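Local structure of putative diflavin flavoprotein A 3 (Synechocystis sp., 6H0C) at residues Asn257-Tyr262 with Gly305-Phe310; Cys342-Ser347 with Phe371-Val376. The protein probably passes electrons from NADH to oxygen, reducing it to water, this chain being its flavodiiron core with a metallo-beta-lactamase-like and a flavodoxin-like part. One frame throughout, in Å; residues are numbered along the deposited sequence.

Both contacts lie in the flavodoxin-like part of the chain, on a single five-stranded parallel sheet with strand order 2-1-3-4-5. Contact 1 joins the first strand to the start of the third; contact 2, later in the chain, joins the fourth to the fifth, at one edge of the sheet. Their centres are about 15 Å apart. Strands 309-313 and 341-348 are neighbours, and the two contacts meet directly: L260 CD1 lies 3.7 Å from F345 CE2, and F310 CE1 lies 3.8 Å from C342 SG. Contact 2 runs toward the carboxyl ends of the strands, the end where flavodoxins generally hold FMN, whereas contact 1 ties the strands together near their amino ends.

Contact 1 (Asn257-Tyr262 with Gly305-Phe310); sequences NVALIY and GKSAGF
N257 turns its amide away from its own backbone N (chi1 171°), and K306, extended until a bend at chi4 (-62°), brings CE over to 3.8 Å from N257 ND2. Here, at the amino ends of the strands in the parallel sheet of a flavodoxin-like fold, the sheet's first strand along the chain, 257-262, receives the third as it leaves helix 297-306. The two side chains pass at a slant. A water joins them, giving a hydrogen bond to N257 OD1 and accepting one from K306 NZ, while ND2 and NZ both also bond to T288 OG1 on the neighbouring strand 286-291. Two polar groups thus converge on one hydroxyl.

S307 packs against N257 and A259: its CB lies 3.6 Å from N257 OD1, and its OG, hydrogen-bonded to Q340, passes 3.9 Å from A259 CB. Backbone bonds set the register. A308 N gives a nearly straight bond (167°) to N257 O at 2.8 Å, and A259 N reaches G309 O at 3.0 Å, pairing V258 with G309. One residue on, A259 CB packs 4.1 Å from F310 CB, and F310 CA sends a CH...O contact of 3.0 Å to A259 O.

Contact 2 (Cys342-Ser347 with Phe371-Val376); sequences CGVFGS and FDTIRV
T373 lies alongside V344, both side chains pointing the same way; its CB sits 3.9 Å from V344 O. With OG1 beside the backbone N (chi1 -65°), CG2 falls opposite that N and reaches across to V344, where it comes within 3.5 Å of the carbonyl O and also touches V344 CB; the same methyl lies over one face, toward the rim, of the R375 guanidinium, whose NH2 forms salt bridges to D356 and E359 of helix 353-364. The other branch, OG1, approaches V344 CB, is hydrogen-bonded to E359 and accepts a hydrogen bond from a water. That water also donates to F371 O and accepts from V344 N, so it bridges the strands at the break in strand 368-377, between the backbone bonds of C342 to S368 and G370 and those that resume at I374.

Here the beta-alpha-beta unit of the flavodoxin-like fold closes: strand 341-348 leads through helix 353-364 back to the parallel edge strand 368-377. I374 N bonds to V344 O at 3.0 Å, in the plane of the carbonyl, and V376 N to G346 O at 2.9 Å; between them, G346 N makes a weak bond to I374 O. On the face turned to helices 268-281 and 382-404, F345 CB meets I374 CB at 3.6 Å. F371 sets its ring edge, through CE2, 3.7 Å from V344 O, while its CZ packs 4.1 Å from G343 CA.

Contact 1 (Asn257-Tyr262 with Gly305-Phe310)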
loop_
_atom_site.group_PDB
_atom_site.type_symbol
_atom_site.label_atom_id
_atom_site.label_comp_id
_atom_site.label_asym_id
_atom_site.label_seq_id
_atom_site.Cartn_x
_atom_site.Cartn_y
_atom_site.Cartn_z
ATOM N N ASN A 257 21.527 3.521 -0.694
ATOM C CA ASN A 257 20.273 2.782 -0.711
ATOM C C ASN A 257 20.230 1.723 0.391
ATOM O O ASN A 257 21.242 1.078 0.692
ATOM C CB ASN A 257 20.062 2.128 -2.077
ATOM C CG ASN A 257 18.881 1.177 -2.094
ATOM O OD1 ASN A 257 18.963 0.074 -1.555
ATOM N ND2 ASN A 257 17.780 1.590 -2.729
ATOM N N VAL A 258 19.057 1.545 0.991
ATOM C CA VAL A 258 18.873 0.512 2.001
ATOM C C VAL A 258 17.859 -0.507 1.518
ATOM O O VAL A 258 16.776 -0.135 1.072
ATOM C CB VAL A 258 18.390 1.089 3.350
ATOM C CG1 VAL A 258 18.004 -0.044 4.310
ATOM C CG2 VAL A 258 19.453 1.997 3.962
ATOM N N ALA A 259 18.218 -1.786 1.602
ATOM C CA ALA A 259 17.283 -2.878 1.334
ATOM C C ALA A 259 16.524 -3.191 2.619
ATOM O O ALA A 259 17.118 -3.585 3.622
ATOM C CB ALA A 259 18.013 -4.103 0.825
ATOM N N LEU A 260 15.213 -2.989 2.592
ATOM C CA LEU A 260 14.390 -3.160 3.778
ATOM C C LEU A 260 13.479 -4.340 3.554
ATOM O O LEU A 260 12.471 -4.240 2.853
ATOM C CB LEU A 260 13.584 -1.892 4.069
ATOM C CG LEU A 260 12.471 -1.951 5.116
ATOM C CD1 LEU A 260 13.031 -2.311 6.466
ATOM C CD2 LEU A 260 11.754 -0.604 5.186
ATOM N N ILE A 261 13.858 -5.466 4.140
ATOM C CA ILE A 261 13.149 -6.721 3.953
ATOM C C ILE A 261 12.197 -6.965 5.121
ATOM O O ILE A 261 12.652 -7.138 6.255
ATOM C CB ILE A 261 14.152 -7.891 3.836
ATOM C CG1 ILE A 261 15.093 -7.647 2.651
ATOM C CG2 ILE A 261 13.415 -9.217 3.738
ATOM C CD1 ILE A 261 16.318 -8.535 2.623
ATOM N N TYR A 262 10.888 -6.960 4.870
ATOM C CA TYR A 262 9.947 -7.292 5.941
ATOM C C TYR A 262 9.034 -8.457 5.559
ATOM O O TYR A 262 8.880 -8.778 4.382
ATOM C CB TYR A 262 9.128 -6.065 6.350
ATOM C CG TYR A 262 8.404 -5.345 5.236
ATOM C CD1 TYR A 262 7.151 -5.755 4.823
ATOM C CD2 TYR A 262 8.964 -4.228 4.620
ATOM C CE1 TYR A 262 6.481 -5.086 3.809
ATOM C CE2 TYR A 262 8.300 -3.554 3.617
ATOM C CZ TYR A 262 7.055 -3.984 3.215
ATOM O OH TYR A 262 6.377 -3.317 2.210
ATOM N N GLY A 305 22.458 -6.455 -3.829
ATOM C CA GLY A 305 23.553 -6.110 -4.714
ATOM C C GLY A 305 23.785 -4.611 -4.872
ATOM O O GLY A 305 24.907 -4.193 -5.164
ATOM N N LYS A 306 22.747 -3.796 -4.683
ATOM C CA LYS A 306 22.922 -2.350 -4.826
ATOM C C LYS A 306 22.813 -1.569 -3.502
ATOM O O LYS A 306 22.972 -0.348 -3.489
ATOM C CB LYS A 306 21.923 -1.796 -5.858
ATOM C CG LYS A 306 20.549 -1.423 -5.330
ATOM C CD LYS A 306 19.630 -0.963 -6.476
ATOM C CE LYS A 306 18.302 -0.375 -5.968
ATOM N NZ LYS A 306 17.466 -1.361 -5.211
ATOM N N SER A 307 22.575 -2.258 -2.388
ATOM C CA SER A 307 22.357 -1.553 -1.122
ATOM C C SER A 307 23.641 -1.330 -0.331
ATOM O O SER A 307 24.608 -2.083 -0.464
ATOM C CB SER A 307 21.349 -2.303 -0.242
ATOM O OG SER A 307 21.840 -3.585 0.130
ATOM N N ALA A 308 23.629 -0.289 0.495
ATOM C CA ALA A 308 24.735 0.015 1.393
ATOM C C ALA A 308 24.453 -0.577 2.767
ATOM O O ALA A 308 25.361 -0.775 3.580
ATOM C CB ALA A 308 24.950 1.527 1.492
ATOM N N GLY A 309 23.177 -0.838 3.025
ATOM C CA GLY A 309 22.756 -1.484 4.253
ATOM C C GLY A 309 21.489 -2.271 3.981
ATOM O O GLY A 309 20.826 -2.040 2.970
ATOM N N PHE A 310 21.169 -3.212 4.864
ATOM C CA PHE A 310 19.901 -3.934 4.801
ATOM C C PHE A 310 19.312 -4.066 6.199
ATOM O O PHE A 310 20.039 -4.066 7.197
ATOM C CB PHE A 310 20.076 -5.321 4.163
ATOM C CG PHE A 310 21.011 -6.242 4.922
ATOM C CD1 PHE A 310 20.534 -7.064 5.923
ATOM C CD2 PHE A 310 22.367 -6.286 4.621
ATOM C CE1 PHE A 310 21.388 -7.903 6.616
ATOM C CE2 PHE A 310 23.222 -7.128 5.309
ATOM C CZ PHE A 310 22.735 -7.935 6.308
HETATM O O HOH W 1 23.678 2.066 -1.912
HETATM O O HOH W 2 18.268 -2.154 -2.780
#

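Contact 2 (Cys342-Ser347 with Phe371-Val376)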
loop_
_atom_site.group_PDB
_atom_site.type_symbol
_atom_site.label_atom_id
_atom_site.label_comp_id
_atom_site.label_asym_id
_atom_site.label_seq_id
_atom_site.Cartn_x
_atom_site.Cartn_y
_atom_site.Cartn_z
ATOM N N CYS A 342 23.783 -3.351 9.034
ATOM C CA CYS A 342 22.666 -4.253 9.304
ATOM C C CYS A 342 21.701 -3.683 10.347
ATOM O O CYS A 342 22.092 -2.869 11.180
ATOM C CB CYS A 342 23.199 -5.610 9.772
ATOM S SG CYS A 342 21.916 -6.771 10.257
ATOM N N GLY A 343 20.445 -4.116 10.299
ATOM C CA GLY A 343 19.455 -3.731 11.292
ATOM C C GLY A 343 18.363 -4.778 11.433
ATOM O O GLY A 343 18.007 -5.443 10.458
ATOM N N VAL A 344 17.829 -4.931 12.643
ATOM C CA VAL A 344 16.769 -5.906 12.905
ATOM C C VAL A 344 15.628 -5.303 13.733
ATOM O O VAL A 344 15.869 -4.620 14.733
ATOM C CB VAL A 344 17.324 -7.145 13.644
ATOM C CG1 VAL A 344 16.216 -8.153 13.910
ATOM C CG2 VAL A 344 18.453 -7.782 12.839
ATOM N N PHE A 345 14.386 -5.556 13.321
ATOM C CA PHE A 345 13.220 -5.117 14.100
ATOM C C PHE A 345 12.063 -6.097 14.009
ATOM O O PHE A 345 12.053 -6.995 13.163
ATOM C CB PHE A 345 12.740 -3.742 13.644
ATOM C CG PHE A 345 12.154 -3.727 12.258
ATOM C CD1 PHE A 345 10.779 -3.746 12.070
ATOM C CD2 PHE A 345 12.981 -3.682 11.137
ATOM C CE1 PHE A 345 10.235 -3.721 10.782
ATOM C CE2 PHE A 345 12.445 -3.659 9.846
ATOM C CZ PHE A 345 11.075 -3.683 9.672
ATOM N N GLY A 346 11.077 -5.913 14.878
ATOM C CA GLY A 346 9.886 -6.734 14.829
ATOM C C GLY A 346 8.909 -6.479 15.960
ATOM O O GLY A 346 9.238 -5.821 16.946
ATOM N N SER A 347 7.696 -6.997 15.798
ATOM C CA SER A 347 6.709 -7.027 16.869
ATOM C C SER A 347 6.489 -8.472 17.281
ATOM O O SER A 347 6.808 -9.405 16.533
ATOM C CB SER A 347 5.383 -6.417 16.435
ATOM O OG SER A 347 4.742 -7.271 15.506
ATOM N N PHE A 371 21.354 0.412 14.057
ATOM C CA PHE A 371 20.636 0.876 15.235
ATOM C C PHE A 371 20.461 -0.313 16.153
ATOM O O PHE A 371 20.635 -1.459 15.731
ATOM C CB PHE A 371 19.277 1.516 14.885
ATOM C CG PHE A 371 18.386 0.667 14.002
ATOM C CD1 PHE A 371 18.038 1.100 12.735
ATOM C CD2 PHE A 371 17.871 -0.544 14.454
ATOM C CE1 PHE A 371 17.209 0.334 11.928
ATOM C CE2 PHE A 371 17.047 -1.316 13.650
ATOM C CZ PHE A 371 16.714 -0.875 12.386
ATOM N N ASP A 372 20.140 -0.049 17.412
ATOM C CA ASP A 372 19.889 -1.130 18.350
ATOM C C ASP A 372 18.630 -1.886 17.927
ATOM O O ASP A 372 17.628 -1.271 17.565
ATOM C CB ASP A 372 19.751 -0.588 19.773
ATOM C CG ASP A 372 21.039 0.028 20.287
ATOM O OD1 ASP A 372 22.118 -0.525 19.986
ATOM O OD2 ASP A 372 20.976 1.066 20.988
ATOM N N THR A 373 18.698 -3.215 17.968
ATOM C CA THR A 373 17.582 -4.069 17.577
ATOM C C THR A 373 16.273 -3.623 18.225
ATOM O O THR A 373 16.216 -3.356 19.421
ATOM C CB THR A 373 17.861 -5.537 17.932
ATOM O OG1 THR A 373 18.976 -6.001 17.158
ATOM C CG2 THR A 373 16.645 -6.403 17.630
ATOM N N ILE A 374 15.228 -3.525 17.412
ATOM C CA ILE A 374 13.945 -3.013 17.863
ATOM C C ILE A 374 12.960 -4.131 18.175
ATOM O O ILE A 374 12.639 -4.948 17.311
ATOM C CB ILE A 374 13.324 -2.089 16.803
ATOM C CG1 ILE A 374 14.120 -0.789 16.709
ATOM C CG2 ILE A 374 11.872 -1.804 17.123
ATOM C CD1 ILE A 374 13.761 0.033 15.490
ATOM N N ARG A 375 12.483 -4.155 19.415
ATOM C CA ARG A 375 11.485 -5.122 19.847
ATOM C C ARG A 375 10.225 -4.406 20.340
ATOM O O ARG A 375 10.251 -3.722 21.358
ATOM C CB ARG A 375 12.058 -6.017 20.944
ATOM C CG ARG A 375 13.210 -6.896 20.472
ATOM C CD ARG A 375 13.822 -7.701 21.611
ATOM N NE ARG A 375 14.779 -8.694 21.129
ATOM C CZ ARG A 375 16.080 -8.460 20.962
ATOM N NH1 ARG A 375 16.585 -7.263 21.233
ATOM N NH2 ARG A 375 16.878 -9.426 20.523
ATOM N N VAL A 376 9.128 -4.555 19.604
ATOM C CA VAL A 376 7.865 -3.920 19.967
ATOM C C VAL A 376 6.828 -4.939 20.403
ATOM O O VAL A 376 6.375 -5.753 19.591
ATOM C CB VAL A 376 7.279 -3.120 18.796
ATOM C CG1 VAL A 376 5.947 -2.497 19.205
ATOM C CG2 VAL A 376 8.267 -2.061 18.338
HETATM O O HOH W 3 19.567 -3.984 14.839
#